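Local coordinates for protein 1,4-dihydroxy-2-naphthoyl-CoA hydrolase (Prochlorococcus marinus, PDB 2HX5) that probably hydrolyses 1,4-dihydroxy-2-naphthoyl-CoA to 1,4-dihydroxy-2-naphthoate and CoA, a step in making phylloquinone (vitamin K1), at residues E93-E105 with A113-A125. Numbering follows the deposited sequence.
Sequences ERLNPNSFQVHFE and AAHALIRHLAINA
Phe100 and His120 form one of three antiparallel hydrogen-bonded pairs, with Val102–Ile118 and Phe104–Ala116, that join neighbouring strands of the hot-dog sheet as a hairpin. Beyond Phe100–His120, at the end away from the hairpin turn, Ala122 N donates to Asn98 O at 2.8 Å. His120 O accepts from Phe100 N and Ser99 OG, which reach it from opposite faces of its carbonyl plane; chi1 of 177° swings OG away from Ser99 N, placing it to donate at 2.8 Å.

The buried face turns toward helices 29-45 and 135-143. There the Phe100 and His120 rings lie nearly parallel (8°) but slid apart, with CZ of Phe100 over the imidazole and CB of His120 over the phenyl face, while His120 ND1 is bonded to Leu67 O. Phe104 CE1 touches Ile118 CG1 at 3.8 Å, and small Ala116 leaves room for Cys34.

On the other face Gln101, extended beyond CG, offers OE1 to Arg119 NE (2.9 Å) and NH2 (3.3 Å), at the edge of the guanidinium and in its plane, while arginine's methylenes suit Leu95 CD1. Putting an alanine at Arg119 would probably leave Gln101 OE1 without these donors and Leu95 CD1 without its aliphatic support. This face is thus mixed, polar pairing beside aliphatic chains.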
ATOM      1  N   GLU A  93     -26.575   3.103   2.716  1.00 18.04           N
ATOM      2  CA  GLU A  93     -27.901   2.661   2.290  1.00 19.99           C
ATOM      3  C   GLU A  93     -28.008   1.188   2.567  1.00 20.02           C
ATOM      4  O   GLU A  93     -27.199   0.404   2.078  1.00 17.80           O
ATOM      5  CB  GLU A  93     -28.113   2.895   0.799  1.00 18.84           C
ATOM      6  CG  GLU A  93     -29.490   2.525   0.288  1.00 27.10           C
ATOM      7  CD  GLU A  93     -29.691   2.738  -1.252  1.00 33.19           C
ATOM      8  OE1 GLU A  93     -28.885   3.443  -1.896  1.00 57.97           O
ATOM      9  OE2 GLU A  93     -30.687   2.212  -1.814  1.00 53.89           O
ATOM     10  N   ARG A  94     -28.997   0.805   3.378  0.50 19.31           N
ATOM     11  CA  ARG A  94     -29.366  -0.598   3.501  0.50 19.11           C
ATOM     12  C   ARG A  94     -29.968  -0.974   2.168  0.50 16.45           C
ATOM     13  O   ARG A  94     -30.799  -0.235   1.623  0.50 18.67           O
ATOM     14  CB  ARG A  94     -30.357  -0.813   4.627  0.50 20.00           C
ATOM     15  CG  ARG A  94     -30.650  -2.251   4.957  0.50 21.20           C
ATOM     16  CD  ARG A  94     -31.787  -2.366   5.998  0.50 21.57           C
ATOM     17  NE  ARG A  94     -31.352  -2.102   7.380  0.50 26.84           N
ATOM     18  CZ  ARG A  94     -31.604  -0.990   8.082  0.50 26.94           C
ATOM     19  NH1 ARG A  94     -32.304   0.013   7.553  0.50 27.70           N
ATOM     20  NH2 ARG A  94     -31.159  -0.881   9.344  0.50 20.12           N
ATOM     21  N   LEU A  95     -29.540  -2.097   1.624  1.00 18.33           N
ATOM     22  CA  LEU A  95     -30.071  -2.593   0.374  1.00 18.17           C
ATOM     23  C   LEU A  95     -31.118  -3.669   0.618  1.00 21.32           C
ATOM     24  O   LEU A  95     -32.153  -3.688  -0.009  1.00 21.30           O
ATOM     25  CB  LEU A  95     -28.968  -3.132  -0.531  1.00 19.59           C
ATOM     26  CG  LEU A  95     -27.930  -2.118  -1.040  1.00 18.25           C
ATOM     27  CD1 LEU A  95     -26.807  -2.809  -1.777  1.00 18.66           C
ATOM     28  CD2 LEU A  95     -28.626  -1.084  -1.996  1.00 19.02           C
ATOM     29  N   ASN A  96     -30.847  -4.521   1.580  1.00 19.93           N
ATOM     30  CA  ASN A  96     -31.772  -5.565   1.997  1.00 22.45           C
ATOM     31  C   ASN A  96     -31.299  -6.053   3.381  1.00 24.85           C
ATOM     32  O   ASN A  96     -30.358  -5.483   3.950  1.00 22.68           O
ATOM     33  CB  ASN A  96     -31.805  -6.647   0.919  1.00 21.28           C
ATOM     34  CG  ASN A  96     -30.468  -7.326   0.685  1.00 28.27           C
ATOM     35  OD1 ASN A  96     -29.809  -7.788   1.612  1.00 24.87           O
ATOM     36  ND2 ASN A  96     -30.081  -7.424  -0.573  1.00 27.08           N
ATOM     37  N   PRO A  97     -31.970  -7.060   3.974  1.00 22.26           N
ATOM     38  CA  PRO A  97     -31.515  -7.511   5.302  1.00 22.29           C
ATOM     39  C   PRO A  97     -30.094  -8.063   5.384  1.00 22.05           C
ATOM     40  O   PRO A  97     -29.565  -8.230   6.504  1.00 23.67           O
ATOM     41  CB  PRO A  97     -32.561  -8.602   5.656  1.00 24.26           C
ATOM     42  CG  PRO A  97     -33.768  -8.139   4.921  1.00 25.52           C
ATOM     43  CD  PRO A  97     -33.229  -7.744   3.597  1.00 23.63           C
ATOM     44  N   ASN A  98     -29.513  -8.362   4.231  1.00 20.61           N
ATOM     45  CA  ASN A  98     -28.184  -8.976   4.153  1.00 20.85           C
ATOM     46  C   ASN A  98     -27.098  -8.127   3.499  1.00 18.85           C
ATOM     47  O   ASN A  98     -25.992  -8.608   3.278  1.00 18.22           O
ATOM     48  CB  ASN A  98     -28.264 -10.236   3.299  1.00 24.41           C
ATOM     49  CG  ASN A  98     -29.297 -11.244   3.803  1.00 32.41           C
ATOM     50  OD1 ASN A  98     -29.725 -11.224   4.965  1.00 33.08           O
ATOM     51  ND2 ASN A  98     -29.692 -12.138   2.912  1.00 42.33           N
ATOM     52  N   SER A  99     -27.379  -6.872   3.167  1.00 17.10           N
ATOM     53  CA  SER A  99     -26.438  -6.114   2.352  1.00 17.12           C
ATOM     54  C   SER A  99     -26.648  -4.621   2.522  1.00 17.35           C
ATOM     55  O   SER A  99     -27.776  -4.136   2.733  1.00 17.95           O
ATOM     56  CB  SER A  99     -26.654  -6.502   0.894  1.00 18.28           C
ATOM     57  OG  SER A  99     -25.858  -5.798  -0.034  1.00 21.05           O
ATOM     58  N   PHE A 100     -25.569  -3.877   2.313  1.00 14.36           N
ATOM     59  CA  PHE A 100     -25.602  -2.432   2.345  1.00 12.20           C
ATOM     60  C   PHE A 100     -24.512  -1.875   1.414  1.00 14.27           C
ATOM     61  O   PHE A 100     -23.561  -2.596   1.034  1.00 15.31           O
ATOM     62  CB  PHE A 100     -25.460  -1.880   3.775  1.00 14.22           C
ATOM     63  CG  PHE A 100     -24.095  -2.027   4.376  1.00 17.08           C
ATOM     64  CD1 PHE A 100     -23.709  -3.214   4.972  1.00 19.26           C
ATOM     65  CD2 PHE A 100     -23.190  -0.974   4.336  1.00 13.83           C
ATOM     66  CE1 PHE A 100     -22.452  -3.381   5.505  1.00 17.51           C
ATOM     67  CE2 PHE A 100     -21.919  -1.130   4.873  1.00 16.76           C
ATOM     68  CZ  PHE A 100     -21.568  -2.353   5.464  1.00 17.10           C
ATOM     69  N   GLN A 101     -24.652  -0.622   1.053  1.00 15.35           N
ATOM     70  CA  GLN A 101     -23.559   0.089   0.364  1.00 14.86           C
ATOM     71  C   GLN A 101     -23.365   1.448   1.023  1.00 15.20           C
ATOM     72  O   GLN A 101     -24.205   1.912   1.786  1.00 16.25           O
ATOM     73  CB  GLN A 101     -23.832   0.145  -1.124  1.00 17.98           C
ATOM     74  CG  GLN A 101     -25.024   0.855  -1.524  1.00 18.59           C
ATOM     75  CD  GLN A 101     -25.345   0.687  -3.013  1.00 24.22           C
ATOM     76  OE1 GLN A 101     -24.910  -0.276  -3.712  1.00 23.95           O
ATOM     77  NE2 GLN A 101     -26.056   1.642  -3.509  1.00 18.42           N
ATOM     78  N   VAL A 102     -22.173   2.002   0.794  1.00 14.10           N
ATOM     79  CA  VAL A 102     -21.786   3.309   1.258  1.00 14.21           C
ATOM     80  C   VAL A 102     -21.276   4.093   0.075  1.00 14.45           C
ATOM     81  O   VAL A 102     -20.413   3.607  -0.632  1.00 14.44           O
ATOM     82  CB  VAL A 102     -20.724   3.268   2.385  1.00 15.97           C
ATOM     83  CG1 VAL A 102     -20.520   4.643   2.926  1.00 16.06           C
ATOM     84  CG2 VAL A 102     -21.134   2.242   3.492  1.00 17.32           C
ATOM     85  N   HIS A 103     -21.797   5.304  -0.065  1.00 13.76           N
ATOM     86  CA  HIS A 103     -21.336   6.272  -1.039  1.00 13.62           C
ATOM     87  C   HIS A 103     -20.424   7.265  -0.310  1.00 14.15           C
ATOM     88  O   HIS A 103     -20.742   7.715   0.817  1.00 15.49           O
ATOM     89  CB  HIS A 103     -22.517   6.985  -1.704  1.00 14.19           C
ATOM     90  CG  HIS A 103     -22.138   7.951  -2.769  1.00 16.96           C
ATOM     91  ND1 HIS A 103     -21.918   9.275  -2.476  1.00 14.90           N
ATOM     92  CD2 HIS A 103     -22.023   7.820  -4.123  1.00 17.64           C
ATOM     93  CE1 HIS A 103     -21.674   9.929  -3.601  1.00 18.91           C
ATOM     94  NE2 HIS A 103     -21.729   9.063  -4.615  1.00 19.03           N
ATOM     95  N   PHE A 104     -19.305   7.637  -0.939  1.00 13.50           N
ATOM     96  CA  PHE A 104     -18.318   8.501  -0.368  1.00 14.64           C
ATOM     97  C   PHE A 104     -18.125   9.650  -1.323  1.00 14.27           C
ATOM     98  O   PHE A 104     -17.791   9.437  -2.505  1.00 15.72           O
ATOM     99  CB  PHE A 104     -16.993   7.748  -0.243  1.00 14.46           C
ATOM    100  CG  PHE A 104     -17.062   6.479   0.582  1.00 13.80           C
ATOM    101  CD1 PHE A 104     -17.453   5.273   0.045  1.00 14.49           C
ATOM    102  CD2 PHE A 104     -16.733   6.526   1.939  1.00 16.33           C
ATOM    103  CE1 PHE A 104     -17.507   4.120   0.804  1.00 14.70           C
ATOM    104  CE2 PHE A 104     -16.775   5.381   2.673  1.00 14.49           C
ATOM    105  CZ  PHE A 104     -17.157   4.172   2.103  1.00 16.02           C
ATOM    106  N   GLU A 105     -18.265  10.883  -0.846  1.00 13.17           N
ATOM    107  CA  GLU A 105     -17.996  12.062  -1.676  1.00 14.05           C
ATOM    108  C   GLU A 105     -16.791  12.819  -1.087  1.00 16.08           C
ATOM    109  O   GLU A 105     -16.787  13.089   0.129  1.00 17.13           O
ATOM    110  CB  GLU A 105     -19.235  12.946  -1.661  1.00 17.99           C
ATOM    111  CG  GLU A 105     -19.129  14.170  -2.401  1.00 20.11           C
ATOM    112  CD  GLU A 105     -20.399  15.029  -2.246  1.00 29.63           C
ATOM    113  OE1 GLU A 105     -21.494  14.514  -2.490  1.00 30.69           O
ATOM    114  OE2 GLU A 105     -20.273  16.189  -1.831  1.00 43.93           O
ATOM    115  N   ALA A 113     -14.026  16.383  -5.816  1.00 16.04           N
ATOM    116  CA  ALA A 113     -12.865  15.910  -6.548  1.00 14.60           C
ATOM    117  C   ALA A 113     -13.011  14.438  -6.967  1.00 13.39           C
ATOM    118  O   ALA A 113     -12.426  14.028  -7.957  1.00 15.59           O
ATOM    119  CB  ALA A 113     -11.643  16.057  -5.691  1.00 16.81           C
ATOM    120  N   ALA A 114     -13.783  13.657  -6.236  1.00 15.17           N
ATOM    121  CA  ALA A 114     -13.962  12.236  -6.498  1.00 13.72           C
ATOM    122  C   ALA A 114     -15.169  11.743  -5.712  1.00 15.32           C
ATOM    123  O   ALA A 114     -15.572  12.330  -4.676  1.00 15.42           O
ATOM    124  CB  ALA A 114     -12.699  11.447  -6.095  1.00 13.73           C
ATOM    125  N   HIS A 115     -15.738  10.623  -6.147  1.00 14.64           N
ATOM    126  CA  HIS A 115     -16.719   9.952  -5.348  1.00 14.96           C
ATOM    127  C   HIS A 115     -16.615   8.454  -5.602  1.00 14.08           C
ATOM    128  O   HIS A 115     -16.063   8.046  -6.627  1.00 15.07           O
ATOM    129  CB  HIS A 115     -18.137  10.459  -5.596  1.00 15.50           C
ATOM    130  CG  HIS A 115     -18.579  10.390  -7.015  1.00 16.40           C
ATOM    131  ND1 HIS A 115     -19.071   9.235  -7.581  1.00 19.24           N
ATOM    132  CD2 HIS A 115     -18.649  11.341  -7.972  1.00 20.46           C
ATOM    133  CE1 HIS A 115     -19.447   9.498  -8.829  1.00 19.31           C
ATOM    134  NE2 HIS A 115     -19.181  10.760  -9.090  1.00 19.71           N
ATOM    135  N   ALA A 116     -17.091   7.648  -4.663  1.00 13.85           N
ATOM    136  CA  ALA A 116     -16.932   6.212  -4.733  1.00 12.19           C
ATOM    137  C   ALA A 116     -18.117   5.543  -4.096  1.00 14.25           C
ATOM    138  O   ALA A 116     -18.865   6.132  -3.316  1.00 14.15           O
ATOM    139  CB  ALA A 116     -15.677   5.769  -4.017  1.00 14.24           C
ATOM    140  N   LEU A 117     -18.281   4.260  -4.379  1.00 14.38           N
ATOM    141  CA  LEU A 117     -19.381   3.457  -3.860  1.00 15.49           C
ATOM    142  C   LEU A 117     -18.802   2.093  -3.530  1.00 15.92           C
ATOM    143  O   LEU A 117     -18.081   1.514  -4.358  1.00 15.61           O
ATOM    144  CB  LEU A 117     -20.479   3.328  -4.925  1.00 14.04           C
ATOM    145  CG  LEU A 117     -21.689   2.541  -4.508  1.00 14.84           C
ATOM    146  CD1 LEU A 117     -22.611   3.399  -3.601  1.00 19.21           C
ATOM    147  CD2 LEU A 117     -22.573   2.146  -5.754  1.00 21.08           C
ATOM    148  N   ILE A 118     -19.084   1.542  -2.350  1.00 14.13           N
ATOM    149  CA  ILE A 118     -18.623   0.243  -1.900  1.00 13.33           C
ATOM    150  C   ILE A 118     -19.835  -0.527  -1.433  1.00 16.76           C
ATOM    151  O   ILE A 118     -20.588  -0.029  -0.597  1.00 15.44           O
ATOM    152  CB  ILE A 118     -17.599   0.351  -0.769  1.00 15.92           C
ATOM    153  CG1 ILE A 118     -16.344   1.079  -1.229  1.00 17.81           C
ATOM    154  CG2 ILE A 118     -17.183  -1.071  -0.288  1.00 17.37           C
ATOM    155  CD1 ILE A 118     -15.219   1.176  -0.169  1.00 17.38           C
ATOM    156  N   ARG A 119     -20.055  -1.729  -1.972  1.00 14.20           N
ATOM    157  CA  ARG A 119     -21.162  -2.614  -1.593  1.00 13.55           C
ATOM    158  C   ARG A 119     -20.684  -3.853  -0.903  1.00 14.41           C
ATOM    159  O   ARG A 119     -19.786  -4.520  -1.380  1.00 15.35           O
ATOM    160  CB  ARG A 119     -21.947  -2.985  -2.858  1.00 15.31           C
ATOM    161  CG  ARG A 119     -23.217  -3.758  -2.604  1.00 15.90           C
ATOM    162  CD  ARG A 119     -23.965  -4.105  -3.930  1.00 17.52           C
ATOM    163  NE  ARG A 119     -24.195  -2.904  -4.713  1.00 18.27           N
ATOM    164  CZ  ARG A 119     -23.935  -2.758  -6.032  1.00 20.55           C
ATOM    165  NH1 ARG A 119     -23.548  -3.774  -6.822  1.00 19.63           N
ATOM    166  NH2 ARG A 119     -24.068  -1.571  -6.593  1.00 24.62           N
ATOM    167  N   HIS A 120     -21.322  -4.150   0.247  1.00 14.48           N
ATOM    168  CA  HIS A 120     -20.992  -5.271   1.095  1.00 13.53           C
ATOM    169  C   HIS A 120     -22.110  -6.276   1.184  1.00 12.99           C
ATOM    170  O   HIS A 120     -23.287  -5.881   1.173  1.00 14.70           O
ATOM    171  CB  HIS A 120     -20.767  -4.778   2.538  1.00 15.03           C
ATOM    172  CG  HIS A 120     -19.644  -3.793   2.727  1.00 14.31           C
ATOM    173  ND1 HIS A 120     -18.431  -4.137   3.305  1.00 15.61           N
ATOM    174  CD2 HIS A 120     -19.589  -2.457   2.468  1.00 15.55           C
ATOM    175  CE1 HIS A 120     -17.667  -3.036   3.335  1.00 15.57           C
ATOM    176  NE2 HIS A 120     -18.360  -2.009   2.879  1.00 17.60           N
ATOM    177  N   LEU A 121     -21.752  -7.539   1.360  1.00 15.49           N
ATOM    178  CA  LEU A 121     -22.708  -8.590   1.642  1.00 15.87           C
ATOM    179  C   LEU A 121     -22.349  -9.144   3.019  1.00 15.27           C
ATOM    180  O   LEU A 121     -21.151  -9.392   3.292  1.00 19.65           O
ATOM    181  CB  LEU A 121     -22.558  -9.683   0.573  1.00 19.35           C
ATOM    182  CG  LEU A 121     -23.487 -10.856   0.416  1.00 27.40           C
ATOM    183  CD1 LEU A 121     -24.950 -10.408   0.377  1.00 26.91           C
ATOM    184  CD2 LEU A 121     -23.086 -11.556  -0.902  1.00 24.45           C
ATOM    185  N   ALA A 122     -23.371  -9.421   3.827  1.00 14.85           N
ATOM    186  CA  ALA A 122     -23.143 -10.125   5.095  1.00 15.62           C
ATOM    187  C   ALA A 122     -23.166 -11.638   4.853  1.00 16.73           C
ATOM    188  O   ALA A 122     -24.143 -12.154   4.296  1.00 16.46           O
ATOM    189  CB  ALA A 122     -24.168  -9.722   6.178  1.00 16.48           C
ATOM    190  N   ILE A 123     -22.097 -12.329   5.257  1.00 16.15           N
ATOM    191  CA  ILE A 123     -22.035 -13.785   5.218  1.00 16.31           C
ATOM    192  C   ILE A 123     -21.544 -14.311   6.538  1.00 14.47           C
ATOM    193  O   ILE A 123     -20.813 -13.649   7.278  1.00 15.65           O
ATOM    194  CB  ILE A 123     -21.143 -14.315   4.076  1.00 17.82           C
ATOM    195  CG1 ILE A 123     -19.678 -13.930   4.296  1.00 18.13           C
ATOM    196  CG2 ILE A 123     -21.694 -13.809   2.738  1.00 17.48           C
ATOM    197  CD1 ILE A 123     -18.717 -14.420   3.180  1.00 19.67           C
ATOM    198  N   ASN A 124     -21.904 -15.546   6.845  1.00 13.96           N
ATOM    199  CA  ASN A 124     -21.347 -16.220   8.014  1.00 16.09           C
ATOM    200  C   ASN A 124     -19.880 -16.443   7.699  1.00 14.90           C
ATOM    201  O   ASN A 124     -19.541 -16.994   6.640  1.00 16.20           O
ATOM    202  CB  ASN A 124     -22.098 -17.512   8.268  1.00 17.00           C
ATOM    203  CG  ASN A 124     -21.522 -18.304   9.428  1.00 15.02           C
ATOM    204  OD1 ASN A 124     -20.496 -18.945   9.291  1.00 13.90           O
ATOM    205  ND2 ASN A 124     -22.171 -18.260  10.559  1.00 18.95           N
ATOM    206  N   ALA A 125     -18.999 -16.051   8.615  1.00 16.26           N
ATOM    207  CA  ALA A 125     -17.582 -16.123   8.316  1.00 16.07           C
ATOM    208  C   ALA A 125     -17.061 -17.547   8.090  1.00 15.79           C
ATOM    209  O   ALA A 125     -16.096 -17.722   7.360  1.00 20.80           O
ATOM    210  CB  ALA A 125     -16.745 -15.401   9.437  1.00 17.81           C
TER